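Local coordinates for protein p13 MTCP-1 (Homo sapiens, PDB 1A1X) that binds the PH domains of AKT1 and AKT2 and enhances the phosphorylation and activation of these kinases, at residues G8-H13 and W86-H91; H17-Y22 and S64-M69; T29-V34 and I48-G53; R44-Q49 and V97-L102. All blocks are in the same frame, centred on the assembly; numbering follows the deposited sequence.

Contact 1 of 4, residues G8-H13 and W86-H91; sequences GAPPDH and WQIQHH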
loop_
_atom_site.group_PDB
_atom_site.type_symbol
_atom_site.label_atom_id
_atom_site.label_comp_id
_atom_site.label_asym_id
_atom_site.label_seq_id
_atom_site.Cartn_x
_atom_site.Cartn_y
_atom_site.Cartn_z
ATOM N N GLY A 8 -10.664 -2.505 -10.269
ATOM C CA GLY A 8 -10.579 -2.768 -11.694
ATOM C C GLY A 8 -9.167 -2.761 -12.239
ATOM O O GLY A 8 -8.195 -2.837 -11.479
ATOM N N ALA A 9 -9.062 -2.633 -13.561
ATOM C CA ALA A 9 -7.769 -2.640 -14.242
ATOM C C ALA A 9 -6.998 -1.324 -14.196
ATOM O O ALA A 9 -7.587 -0.235 -14.198
ATOM C CB ALA A 9 -7.943 -3.087 -15.690
ATOM N N PRO A 10 -5.661 -1.414 -14.104
ATOM C CA PRO A 10 -4.803 -0.227 -14.063
ATOM C C PRO A 10 -4.710 0.359 -15.466
ATOM O O PRO A 10 -5.057 -0.310 -16.440
ATOM C CB PRO A 10 -3.460 -0.801 -13.598
ATOM C CG PRO A 10 -3.470 -2.172 -14.144
ATOM C CD PRO A 10 -4.873 -2.631 -13.842
ATOM N N PRO A 11 -4.295 1.631 -15.586
ATOM C CA PRO A 11 -4.191 2.216 -16.926
ATOM C C PRO A 11 -3.156 1.519 -17.813
ATOM O O PRO A 11 -2.098 1.101 -17.351
ATOM C CB PRO A 11 -3.812 3.675 -16.638
ATOM C CG PRO A 11 -3.109 3.607 -15.343
ATOM C CD PRO A 11 -3.956 2.628 -14.556
ATOM N N ASP A 12 -3.513 1.347 -19.082
ATOM C CA ASP A 12 -2.645 0.732 -20.076
ATOM C C ASP A 12 -1.370 1.567 -20.245
ATOM O O ASP A 12 -0.287 1.038 -20.511
ATOM C CB ASP A 12 -3.405 0.618 -21.397
ATOM C CG ASP A 12 -2.511 0.260 -22.546
ATOM O OD1 ASP A 12 -1.940 -0.856 -22.536
ATOM O OD2 ASP A 12 -2.369 1.111 -23.451
ATOM N N HIS A 13 -1.515 2.879 -20.116
ATOM C CA HIS A 13 -0.374 3.776 -20.212
ATOM C C HIS A 13 -0.580 5.132 -19.547
ATOM O O HIS A 13 -1.716 5.576 -19.308
ATOM C CB HIS A 13 0.098 3.938 -21.662
ATOM C CG HIS A 13 -0.917 4.544 -22.578
ATOM N ND1 HIS A 13 -1.543 3.820 -23.571
ATOM C CD2 HIS A 13 -1.362 5.818 -22.699
ATOM C CE1 HIS A 13 -2.326 4.626 -24.269
ATOM N NE2 HIS A 13 -2.233 5.843 -23.762
ATOM N N TRP A 86 8.736 -1.232 -13.352
ATOM C CA TRP A 86 8.189 -0.725 -12.102
ATOM C C TRP A 86 7.130 -1.712 -11.645
ATOM O O TRP A 86 6.163 -1.956 -12.355
ATOM C CB TRP A 86 7.545 0.646 -12.306
ATOM C CG TRP A 86 8.506 1.717 -12.706
ATOM C CD1 TRP A 86 9.164 1.821 -13.901
ATOM C CD2 TRP A 86 8.899 2.856 -11.930
ATOM N NE1 TRP A 86 9.939 2.951 -13.915
ATOM C CE2 TRP A 86 9.798 3.609 -12.722
ATOM C CE3 TRP A 86 8.578 3.319 -10.646
ATOM C CZ2 TRP A 86 10.384 4.800 -12.272
ATOM C CZ3 TRP A 86 9.155 4.505 -10.199
ATOM C CH2 TRP A 86 10.049 5.231 -11.010
ATOM N N GLN A 87 7.330 -2.294 -10.471
ATOM C CA GLN A 87 6.397 -3.269 -9.923
ATOM C C GLN A 87 5.172 -2.592 -9.324
ATOM O O GLN A 87 5.307 -1.621 -8.590
ATOM C CB GLN A 87 7.097 -4.080 -8.821
ATOM C CG GLN A 87 6.239 -5.172 -8.197
ATOM C CD GLN A 87 5.921 -6.291 -9.176
ATOM O OE1 GLN A 87 6.827 -6.925 -9.724
ATOM N NE2 GLN A 87 4.632 -6.542 -9.400
ATOM N N ILE A 88 3.977 -3.070 -9.656
ATOM C CA ILE A 88 2.775 -2.500 -9.054
ATOM C C ILE A 88 2.664 -3.216 -7.707
ATOM O O ILE A 88 2.387 -4.412 -7.665
ATOM C CB ILE A 88 1.500 -2.781 -9.885
ATOM C CG1 ILE A 88 1.553 -2.049 -11.230
ATOM C CG2 ILE A 88 0.256 -2.329 -9.117
ATOM C CD1 ILE A 88 0.428 -2.455 -12.190
ATOM N N GLN A 89 2.971 -2.514 -6.619
ATOM C CA GLN A 89 2.899 -3.117 -5.286
ATOM C C GLN A 89 1.474 -3.143 -4.761
ATOM O O GLN A 89 1.099 -4.030 -3.990
ATOM C CB GLN A 89 3.854 -2.427 -4.327
ATOM C CG GLN A 89 5.278 -2.494 -4.825
ATOM C CD GLN A 89 6.267 -2.240 -3.725
ATOM O OE1 GLN A 89 6.497 -1.104 -3.338
ATOM N NE2 GLN A 89 6.855 -3.306 -3.205
ATOM N N HIS A 90 0.695 -2.136 -5.142
ATOM C CA HIS A 90 -0.722 -2.114 -4.804
ATOM C C HIS A 90 -1.519 -1.165 -5.695
ATOM O O HIS A 90 -0.980 -0.203 -6.249
ATOM C CB HIS A 90 -0.998 -1.957 -3.291
ATOM C CG HIS A 90 -0.953 -0.552 -2.777
ATOM N ND1 HIS A 90 -1.511 0.514 -3.448
ATOM C CD2 HIS A 90 -0.476 -0.054 -1.615
ATOM C CE1 HIS A 90 -1.379 1.607 -2.722
ATOM N NE2 HIS A 90 -0.752 1.290 -1.606
ATOM N N HIS A 91 -2.774 -1.531 -5.915
ATOM C CA HIS A 91 -3.702 -0.769 -6.735
ATOM C C HIS A 91 -5.016 -0.818 -5.980
ATOM O O HIS A 91 -5.736 -1.813 -6.015
ATOM C CB HIS A 91 -3.853 -1.431 -8.107
ATOM C CG HIS A 91 -4.810 -0.731 -9.025
ATOM N ND1 HIS A 91 -5.384 -1.354 -10.111
ATOM C CD2 HIS A 91 -5.268 0.543 -9.037
ATOM C CE1 HIS A 91 -6.153 -0.493 -10.754
ATOM N NE2 HIS A 91 -6.099 0.665 -10.124
#
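H91, on strand 85-94 of the closed antiparallel beta-barrel of the TCL1 family, reaches across to the G8-P10 part of the loop that leads into the first strand. Its CB points at that loop, and with CG anti to the backbone N (chi1 179°) the imidazole reaches the G8-P10 backbone. H91 CE1 is the atom that meets most: it comes to 3.2 Å from G8 O and also touches A9 C and P10 N. A9 C sits at the ring edge, close to its plane. H91 ND1 is 3.5 Å from G8 O, but the angle is too poor for a hydrogen bond. The polar anchor of the ring is NE2, which bonds Q98 OE1 on the adjoining strand 97-104 and so fixes how the imidazole is turned. P10 suits its place because its compact ring, crossing the imidazole at about a right angle, sets both CB and CD against the histidine, with P10 CB 3.9 Å and P10 CD 4.0 Å from H91 CE1. G8 has backbone angles at which a CB would press against the preceding carbonyl oxygen. The proline ring also rests on Y78 and E76, and so does I88, an apolar residue three positions before the histidine. Between these two the approach is loose, P10 CG lying 4.4 Å from I88 CD1.

Contact 2 of 4, residues H17-Y22 and S64-M69; sequences HQEGIY and SQLPLM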
loop_
_atom_site.group_PDB
_atom_site.type_symbol
_atom_site.label_atom_id
_atom_site.label_comp_id
_atom_site.label_asym_id
_atom_site.label_seq_id
_atom_site.Cartn_x
_atom_site.Cartn_y
_atom_site.Cartn_z
ATOM N N HIS A 17 2.651 15.074 -18.723
ATOM C CA HIS A 17 2.193 16.327 -19.319
ATOM C C HIS A 17 3.093 17.418 -18.767
ATOM O O HIS A 17 3.723 18.184 -19.506
ATOM C CB HIS A 17 0.748 16.628 -18.953
ATOM C CG HIS A 17 0.205 17.821 -19.664
ATOM N ND1 HIS A 17 -0.187 17.778 -20.982
ATOM C CD2 HIS A 17 0.070 19.106 -19.271
ATOM C CE1 HIS A 17 -0.535 18.989 -21.374
ATOM N NE2 HIS A 17 -0.387 19.814 -20.354
ATOM N N GLN A 18 3.154 17.444 -17.446
ATOM C CA GLN A 18 3.969 18.369 -16.695
ATOM C C GLN A 18 4.624 17.477 -15.650
ATOM O O GLN A 18 4.123 16.385 -15.371
ATOM C CB GLN A 18 3.068 19.395 -16.029
ATOM C CG GLN A 18 3.793 20.534 -15.387
ATOM C CD GLN A 18 2.840 21.512 -14.746
ATOM O OE1 GLN A 18 2.237 21.216 -13.710
ATOM N NE2 GLN A 18 2.695 22.689 -15.358
ATOM N N GLU A 19 5.738 17.923 -15.083
ATOM C CA GLU A 19 6.445 17.136 -14.076
ATOM C C GLU A 19 5.474 16.643 -13.011
ATOM O O GLU A 19 4.794 17.443 -12.381
ATOM C CB GLU A 19 7.541 17.985 -13.415
ATOM C CG GLU A 19 8.938 17.351 -13.402
ATOM C CD GLU A 19 9.153 16.377 -12.256
ATOM O OE1 GLU A 19 8.782 15.189 -12.380
ATOM O OE2 GLU A 19 9.714 16.802 -11.228
ATOM N N GLY A 20 5.367 15.327 -12.868
ATOM C CA GLY A 20 4.478 14.758 -11.870
ATOM C C GLY A 20 3.013 14.586 -12.242
ATOM O O GLY A 20 2.251 13.994 -11.470
ATOM N N ILE A 21 2.600 15.119 -13.393
ATOM C CA ILE A 21 1.212 14.983 -13.828
ATOM C C ILE A 21 1.172 14.213 -15.137
ATOM O O ILE A 21 1.777 14.613 -16.136
ATOM C CB ILE A 21 0.503 16.348 -13.967
ATOM C CG1 ILE A 21 0.560 17.103 -12.640
ATOM C CG2 ILE A 21 -0.981 16.146 -14.352
ATOM C CD1 ILE A 21 -0.068 18.485 -12.682
ATOM N N TYR A 22 0.483 13.079 -15.098
ATOM C CA TYR A 22 0.356 12.189 -16.230
ATOM C C TYR A 22 -1.079 12.106 -16.717
ATOM O O TYR A 22 -2.005 12.539 -16.040
ATOM C CB TYR A 22 0.821 10.785 -15.818
ATOM C CG TYR A 22 2.299 10.698 -15.495
ATOM C CD1 TYR A 22 2.807 11.204 -14.296
ATOM C CD2 TYR A 22 3.194 10.145 -16.406
ATOM C CE1 TYR A 22 4.174 11.163 -14.023
ATOM C CE2 TYR A 22 4.555 10.098 -16.145
ATOM C CZ TYR A 22 5.040 10.608 -14.957
ATOM O OH TYR A 22 6.388 10.569 -14.710
ATOM N N SER A 64 14.225 14.730 -14.200
ATOM C CA SER A 64 13.230 14.170 -13.289
ATOM C C SER A 64 13.495 12.728 -12.864
ATOM O O SER A 64 14.096 11.958 -13.609
ATOM C CB SER A 64 11.842 14.259 -13.928
ATOM O OG SER A 64 10.853 13.718 -13.071
ATOM N N GLN A 65 13.043 12.370 -11.665
ATOM C CA GLN A 65 13.196 11.002 -11.155
ATOM C C GLN A 65 12.128 10.072 -11.764
ATOM O O GLN A 65 12.289 8.850 -11.802
ATOM C CB GLN A 65 13.096 10.983 -9.626
ATOM C CG GLN A 65 14.229 11.718 -8.922
ATOM C CD GLN A 65 14.111 11.637 -7.416
ATOM O OE1 GLN A 65 13.347 12.377 -6.807
ATOM N NE2 GLN A 65 14.852 10.722 -6.810
ATOM N N LEU A 66 11.033 10.674 -12.212
ATOM C CA LEU A 66 9.916 9.965 -12.837
ATOM C C LEU A 66 10.110 9.956 -14.359
ATOM O O LEU A 66 10.697 10.887 -14.929
ATOM C CB LEU A 66 8.591 10.650 -12.470
ATOM C CG LEU A 66 7.824 10.189 -11.226
ATOM C CD1 LEU A 66 8.655 9.256 -10.363
ATOM C CD2 LEU A 66 7.344 11.401 -10.443
ATOM N N PRO A 67 9.579 8.929 -15.039
ATOM C CA PRO A 67 9.709 8.808 -16.494
ATOM C C PRO A 67 8.729 9.611 -17.332
ATOM O O PRO A 67 7.745 10.157 -16.825
ATOM C CB PRO A 67 9.527 7.310 -16.715
ATOM C CG PRO A 67 8.474 6.970 -15.708
ATOM C CD PRO A 67 8.895 7.752 -14.470
ATOM N N LEU A 68 9.027 9.684 -18.627
ATOM C CA LEU A 68 8.181 10.384 -19.588
ATOM C C LEU A 68 6.918 9.561 -19.822
ATOM O O LEU A 68 5.859 10.109 -20.126
ATOM C CB LEU A 68 8.903 10.556 -20.929
ATOM C CG LEU A 68 10.169 11.402 -21.022
ATOM C CD1 LEU A 68 10.670 11.371 -22.454
ATOM C CD2 LEU A 68 9.895 12.827 -20.596
ATOM N N MET A 69 7.032 8.246 -19.677
ATOM C CA MET A 69 5.888 7.376 -19.890
ATOM C C MET A 69 6.019 6.012 -19.235
ATOM O O MET A 69 7.121 5.498 -19.048
ATOM C CB MET A 69 5.670 7.160 -21.383
ATOM C CG MET A 69 6.825 6.444 -22.054
ATOM S SD MET A 69 6.280 5.117 -23.132
ATOM C CE MET A 69 6.350 3.744 -22.022
#
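A type II beta turn, Q18 to I21, and the strand 21-24 that leaves it are fastened to the loop S64-M69 by two side-chain hydrogen bonds, S64 to E19 near the surface and Y22 to P67 deeper in. G20 takes the third position of the turn, whose positive phi suits a residue without a CB. E19, just before it, bends at chi2 (-83°), which brings its carboxylate round to the serine. S64 OG donates to E19 OE1 at 2.6 Å, arriving from well above the carboxylate plane. The same hydroxyl oxygen accepts from L66 N at 3.2 Å, an ST turn, so one small side chain both shapes its own loop and ties it to the turn. Y22 suits the deeper place because a long flat ring ending in a donor can span the gap. Its OH gives a short bond of 2.5 Å to P67 O, which lies near the ring plane, and the donor lies in the carbonyl plane with a C=O...O angle of 147°. L66 presses its CB to 3.1 Å from Y22 OH, also at the ring edge. A phenylalanine in place of Y22 would probably leave P67 O without its hydroxyl donor and the loop less firmly tied. Within the barrel, Y22 pairs through its backbone with W30 of strand 29-36, its ring packs on L14 and V16 of strand 13-16 and meets W70 of strand 69-73, while L66 lies on A32, V34 and A43 of strands 29-36 and 41-46.

Contact 3 of 4, residues T29-V34 and I48-G53; sequences TWVAVV and IQVPLG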
loop_
_atom_site.group_PDB
_atom_site.type_symbol
_atom_site.label_atom_id
_atom_site.label_comp_id
_atom_site.label_asym_id
_atom_site.label_seq_id
_atom_site.Cartn_x
_atom_site.Cartn_y
_atom_site.Cartn_z
ATOM N N THR A 29 -6.295 12.635 -15.661
ATOM C CA THR A 29 -5.021 13.002 -15.065
ATOM C C THR A 29 -4.697 12.205 -13.800
ATOM O O THR A 29 -5.586 11.814 -13.039
ATOM C CB THR A 29 -4.945 14.510 -14.768
ATOM O OG1 THR A 29 -6.068 14.899 -13.978
ATOM C CG2 THR A 29 -4.939 15.306 -16.055
ATOM N N TRP A 30 -3.410 11.926 -13.625
ATOM C CA TRP A 30 -2.895 11.195 -12.478
ATOM C C TRP A 30 -1.758 12.026 -11.921
ATOM O O TRP A 30 -0.966 12.570 -12.687
ATOM C CB TRP A 30 -2.345 9.851 -12.919
ATOM C CG TRP A 30 -3.379 8.865 -13.313
ATOM C CD1 TRP A 30 -4.099 8.849 -14.474
ATOM C CD2 TRP A 30 -3.794 7.718 -12.564
ATOM N NE1 TRP A 30 -4.933 7.760 -14.495
ATOM C CE2 TRP A 30 -4.767 7.046 -13.335
ATOM C CE3 TRP A 30 -3.437 7.189 -11.316
ATOM C CZ2 TRP A 30 -5.388 5.869 -12.902
ATOM C CZ3 TRP A 30 -4.054 6.013 -10.885
ATOM C CH2 TRP A 30 -5.017 5.369 -11.678
ATOM N N VAL A 31 -1.709 12.184 -10.602
ATOM C CA VAL A 31 -0.643 12.952 -9.960
ATOM C C VAL A 31 0.341 11.957 -9.348
ATOM O O VAL A 31 -0.056 11.071 -8.576
ATOM C CB VAL A 31 -1.199 13.887 -8.850
ATOM C CG1 VAL A 31 -0.059 14.579 -8.120
ATOM C CG2 VAL A 31 -2.140 14.932 -9.453
ATOM N N ALA A 32 1.614 12.088 -9.709
ATOM C CA ALA A 32 2.638 11.188 -9.196
ATOM C C ALA A 32 3.607 11.868 -8.238
ATOM O O ALA A 32 4.115 12.951 -8.519
ATOM C CB ALA A 32 3.400 10.538 -10.347
ATOM N N VAL A 33 3.833 11.231 -7.091
ATOM C CA VAL A 33 4.758 11.749 -6.103
ATOM C C VAL A 33 5.832 10.704 -5.826
ATOM O O VAL A 33 5.584 9.502 -5.913
ATOM C CB VAL A 33 4.063 12.146 -4.762
ATOM C CG1 VAL A 33 3.053 13.253 -4.989
ATOM C CG2 VAL A 33 3.413 10.943 -4.097
ATOM N N VAL A 34 7.037 11.176 -5.526
ATOM C CA VAL A 34 8.145 10.287 -5.228
ATOM C C VAL A 34 8.239 10.031 -3.730
ATOM O O VAL A 34 8.098 10.946 -2.929
ATOM C CB VAL A 34 9.507 10.873 -5.724
ATOM C CG1 VAL A 34 10.667 9.948 -5.316
ATOM C CG2 VAL A 34 9.496 11.057 -7.239
ATOM N N ILE A 48 -6.430 11.934 -9.803
ATOM C CA ILE A 48 -7.075 13.142 -9.325
ATOM C C ILE A 48 -7.135 14.132 -10.481
ATOM O O ILE A 48 -6.156 14.305 -11.218
ATOM C CB ILE A 48 -6.280 13.764 -8.147
ATOM C CG1 ILE A 48 -6.229 12.772 -6.973
ATOM C CG2 ILE A 48 -6.906 15.104 -7.713
ATOM C CD1 ILE A 48 -5.363 13.229 -5.797
ATOM N N GLN A 49 -8.303 14.747 -10.649
ATOM C CA GLN A 49 -8.545 15.746 -11.687
ATOM C C GLN A 49 -7.815 17.049 -11.339
ATOM O O GLN A 49 -8.101 17.686 -10.328
ATOM C CB GLN A 49 -10.049 15.994 -11.791
ATOM C CG GLN A 49 -10.480 16.953 -12.885
ATOM C CD GLN A 49 -11.995 17.027 -13.007
ATOM O OE1 GLN A 49 -12.661 16.028 -13.326
ATOM N NE2 GLN A 49 -12.553 18.204 -12.735
ATOM N N VAL A 50 -6.809 17.398 -12.132
ATOM C CA VAL A 50 -6.050 18.622 -11.894
ATOM C C VAL A 50 -6.038 19.439 -13.175
ATOM O O VAL A 50 -6.310 18.908 -14.251
ATOM C CB VAL A 50 -4.593 18.328 -11.444
ATOM C CG1 VAL A 50 -4.585 17.673 -10.075
ATOM C CG2 VAL A 50 -3.883 17.443 -12.452
ATOM N N PRO A 51 -5.774 20.751 -13.077
ATOM C CA PRO A 51 -5.752 21.574 -14.288
ATOM C C PRO A 51 -4.549 21.228 -15.140
ATOM O O PRO A 51 -3.552 20.690 -14.646
ATOM C CB PRO A 51 -5.641 22.994 -13.731
ATOM C CG PRO A 51 -4.843 22.804 -12.485
ATOM C CD PRO A 51 -5.481 21.566 -11.885
ATOM N N LEU A 52 -4.672 21.471 -16.433
ATOM C CA LEU A 52 -3.578 21.211 -17.351
ATOM C C LEU A 52 -3.254 22.513 -18.051
ATOM O O LEU A 52 -4.152 23.211 -18.523
ATOM C CB LEU A 52 -3.961 20.157 -18.391
ATOM C CG LEU A 52 -4.105 18.717 -17.909
ATOM C CD1 LEU A 52 -4.574 17.841 -19.058
ATOM C CD2 LEU A 52 -2.790 18.217 -17.365
ATOM N N GLY A 53 -1.977 22.869 -18.044
ATOM C CA GLY A 53 -1.542 24.075 -18.715
ATOM C C GLY A 53 -0.741 23.597 -19.905
ATOM O O GLY A 53 -1.122 22.618 -20.560
#
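T29 and V31, at the start of barrel strand 29-36, receive the long loop that follows strand 41-46, so that I48, V50 and L52 run past the first residues of the strand. The polar link is a hydrogen bond from T29 OG1 to I48 O, 2.8 Å long. Chi1 of 54° sets OG1 between the backbone N and the carbonyl carbon of T29, facing the loop, though the hydroxyl meets the acceptor tilted 25° from the carbonyl plane. T29 O, meanwhile, takes the side-chain NE2 of Q47. Threonine suits position 29 because it serves both polar and apolar contacts with one short side chain. With a valine here, I48 O is likely to be left without its hydroxyl mate even if a methyl still packed on the leucine. The apolar links use branched residues whose methyls spread in two directions. T29 CB lies 3.9 Å from V50 CG2, while the other branch of that valine turns to V31, the two side chains crossing at a slant with V31 CG2 3.7 Å from V50 CG1. V50 and L52 also lean on I21 and R23 of the neighbouring strand 21-24. T29 CG2 reaches tip to tip toward L52, 3.8 Å from L52 CD2.

Contact 4 of 4, residues R44-Q49 and V97-L102; sequences RVQQIQ and VQELLL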
loop_
_atom_site.group_PDB
_atom_site.type_symbol
_atom_site.label_atom_id
_atom_site.label_comp_id
_atom_site.label_asym_id
_atom_site.label_seq_id
_atom_site.Cartn_x
_atom_site.Cartn_y
_atom_site.Cartn_z
ATOM N N ARG A 44 3.988 7.038 -5.893
ATOM C CA ARG A 44 2.601 6.842 -5.503
ATOM C C ARG A 44 1.828 7.698 -6.497
ATOM O O ARG A 44 2.060 8.897 -6.606
ATOM C CB ARG A 44 2.379 7.303 -4.063
ATOM C CG ARG A 44 1.015 6.943 -3.503
ATOM C CD ARG A 44 1.086 6.790 -1.993
ATOM N NE ARG A 44 1.592 7.995 -1.355
ATOM C CZ ARG A 44 0.846 9.045 -1.028
ATOM N NH1 ARG A 44 -0.457 9.050 -1.276
ATOM N NH2 ARG A 44 1.409 10.087 -0.437
ATOM N N VAL A 45 0.970 7.058 -7.279
ATOM C CA VAL A 45 0.227 7.758 -8.319
ATOM C C VAL A 45 -1.270 7.666 -8.065
ATOM O O VAL A 45 -1.823 6.570 -7.945
ATOM C CB VAL A 45 0.558 7.164 -9.729
ATOM C CG1 VAL A 45 0.224 8.158 -10.809
ATOM C CG2 VAL A 45 2.036 6.746 -9.819
ATOM N N GLN A 46 -1.912 8.829 -7.982
ATOM C CA GLN A 46 -3.343 8.908 -7.730
ATOM C C GLN A 46 -4.108 9.608 -8.847
ATOM O O GLN A 46 -3.675 10.642 -9.371
ATOM C CB GLN A 46 -3.610 9.625 -6.402
ATOM C CG GLN A 46 -3.117 8.870 -5.184
ATOM C CD GLN A 46 -3.491 9.563 -3.896
ATOM O OE1 GLN A 46 -3.976 10.686 -3.913
ATOM N NE2 GLN A 46 -3.268 8.893 -2.767
ATOM N N GLN A 47 -5.268 9.046 -9.181
ATOM C CA GLN A 47 -6.125 9.591 -10.225
ATOM C C GLN A 47 -6.952 10.728 -9.641
ATOM O O GLN A 47 -7.994 10.514 -9.020
ATOM C CB GLN A 47 -7.028 8.492 -10.803
ATOM C CG GLN A 47 -7.474 8.732 -12.242
ATOM C CD GLN A 47 -8.577 9.759 -12.347
ATOM O OE1 GLN A 47 -9.750 9.427 -12.177
ATOM N NE2 GLN A 47 -8.215 11.012 -12.619
ATOM N N ILE A 48 -6.430 11.934 -9.803
ATOM C CA ILE A 48 -7.075 13.142 -9.325
ATOM C C ILE A 48 -7.135 14.132 -10.481
ATOM O O ILE A 48 -6.156 14.305 -11.218
ATOM C CB ILE A 48 -6.280 13.764 -8.147
ATOM C CG1 ILE A 48 -6.229 12.772 -6.973
ATOM C CG2 ILE A 48 -6.906 15.104 -7.713
ATOM C CD1 ILE A 48 -5.363 13.229 -5.797
ATOM N N GLN A 49 -8.303 14.747 -10.649
ATOM C CA GLN A 49 -8.545 15.746 -11.687
ATOM C C GLN A 49 -7.815 17.049 -11.339
ATOM O O GLN A 49 -8.101 17.686 -10.328
ATOM C CB GLN A 49 -10.049 15.994 -11.791
ATOM C CG GLN A 49 -10.480 16.953 -12.885
ATOM C CD GLN A 49 -11.995 17.027 -13.007
ATOM O OE1 GLN A 49 -12.661 16.028 -13.326
ATOM N NE2 GLN A 49 -12.553 18.204 -12.735
ATOM N N VAL A 97 -10.152 7.763 -3.820
ATOM C CA VAL A 97 -9.267 8.017 -4.955
ATOM C C VAL A 97 -8.491 6.765 -5.337
ATOM O O VAL A 97 -7.941 6.078 -4.472
ATOM C CB VAL A 97 -8.260 9.140 -4.620
ATOM C CG1 VAL A 97 -7.290 9.365 -5.765
ATOM C CG2 VAL A 97 -9.002 10.419 -4.317
ATOM N N GLN A 98 -8.447 6.475 -6.635
ATOM C CA GLN A 98 -7.717 5.316 -7.145
ATOM C C GLN A 98 -6.215 5.587 -6.989
ATOM O O GLN A 98 -5.721 6.661 -7.363
ATOM C CB GLN A 98 -8.067 5.065 -8.610
ATOM C CG GLN A 98 -7.585 3.733 -9.138
ATOM C CD GLN A 98 -8.048 3.470 -10.556
ATOM O OE1 GLN A 98 -7.509 2.602 -11.246
ATOM N NE2 GLN A 98 -9.055 4.218 -11.000
ATOM N N GLU A 99 -5.496 4.607 -6.450
ATOM C CA GLU A 99 -4.072 4.772 -6.212
ATOM C C GLU A 99 -3.188 3.609 -6.654
ATOM O O GLU A 99 -3.497 2.447 -6.402
ATOM C CB GLU A 99 -3.836 5.049 -4.722
ATOM C CG GLU A 99 -2.372 5.053 -4.328
ATOM C CD GLU A 99 -2.166 5.265 -2.850
ATOM O OE1 GLU A 99 -2.360 6.397 -2.372
ATOM O OE2 GLU A 99 -1.789 4.306 -2.164
ATOM N N LEU A 100 -2.084 3.941 -7.320
ATOM C CA LEU A 100 -1.112 2.943 -7.754
ATOM C C LEU A 100 0.130 3.187 -6.936
ATOM O O LEU A 100 0.478 4.339 -6.681
ATOM C CB LEU A 100 -0.746 3.119 -9.227
ATOM C CG LEU A 100 -1.700 2.654 -10.326
ATOM C CD1 LEU A 100 -1.196 3.160 -11.668
ATOM C CD2 LEU A 100 -1.801 1.142 -10.322
ATOM N N LEU A 101 0.735 2.110 -6.440
ATOM C CA LEU A 101 1.984 2.217 -5.699
ATOM C C LEU A 101 2.995 1.429 -6.525
ATOM O O LEU A 101 2.933 0.194 -6.597
ATOM C CB LEU A 101 1.883 1.651 -4.276
ATOM C CG LEU A 101 3.197 1.878 -3.510
ATOM C CD1 LEU A 101 3.429 3.370 -3.320
ATOM C CD2 LEU A 101 3.189 1.143 -2.171
ATOM N N LEU A 102 3.892 2.168 -7.180
ATOM C CA LEU A 102 4.920 1.607 -8.058
ATOM C C LEU A 102 6.308 1.580 -7.439
ATOM O O LEU A 102 6.723 2.527 -6.780
ATOM C CB LEU A 102 4.992 2.422 -9.353
ATOM C CG LEU A 102 3.699 2.598 -10.142
ATOM C CD1 LEU A 102 3.943 3.462 -11.383
ATOM C CD2 LEU A 102 3.167 1.233 -10.525
HETATM O O HOH W 1 -9.928 8.272 -8.473
#
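E99 OE1 is gripped by two groups of the facing strand. Q46 NE2 donates to E99 OE1 at 2.7 Å, nearly in line (163°), meeting the anti lone pair of that oxygen, with amide and carboxylate close to coplanar. R44 NH1 adds a weak, long salt bridge of 3.4 Å to the same E99 OE1, which lies at the guanidinium edge although the two planes are 65° apart. The arginine has a second acid in E35, which pairs with its NE, and its chain crosses E99 so that R44 CG lies 3.7 Å from E99 CD. Cationic and amide donors round one oxygen would probably favour the charged form of the glutamate. Beneath this cluster the backbones form an antiparallel ladder: V45 and L100 are a hydrogen-bonded pair, with V45 N to L100 O at 2.8 Å and L100 N to V45 O at 2.7 Å, flanked by non-hydrogen-bonded pairs R44-L101 and Q46-E99. Beyond them Q47 N bonds Q98 O, and a water joins Q47 O to Q98 N. V45 and L100 turn to the other face, where V45 CG2 touches L102 CD1 at 4.1 Å; branched apolar chains suit this buried side, next to W30 and Y78. At the far end V97 CG1 packs 3.7 Å from Q46 CB. Strand 41-46 is flanked on its other side by strand 29-36, and strand 97-104 by strand 85-94, so this pairing joins the first four strands of the barrel to the last four; L101 also packs on L92 of the second subunit.

Contact 4 is the one true strand pairing, held by backbone bonds; the other three fasten loops or a turn to the same barrel. Contact 1 is a surface contact, made by van der Waals approach without a hydrogen bond between its segments. Contacts 2, 3 and 4 are all partly buried, contact 4 having the most buried residues, while contacts 2 and 3 mix hydroxyl bonds with apolar packing. Contacts 2 and 3 join through adjacent strands 21-24 and 29-36, and contacts 3 and 4 share I48 and Q49 in the loop after strand 41-46. Contact 1 adjoins contact 4 through neighbouring strands 85-94 and 97-104. Contacts 1 and 2 lie about 16 Å apart between centres, across the middle of the chain.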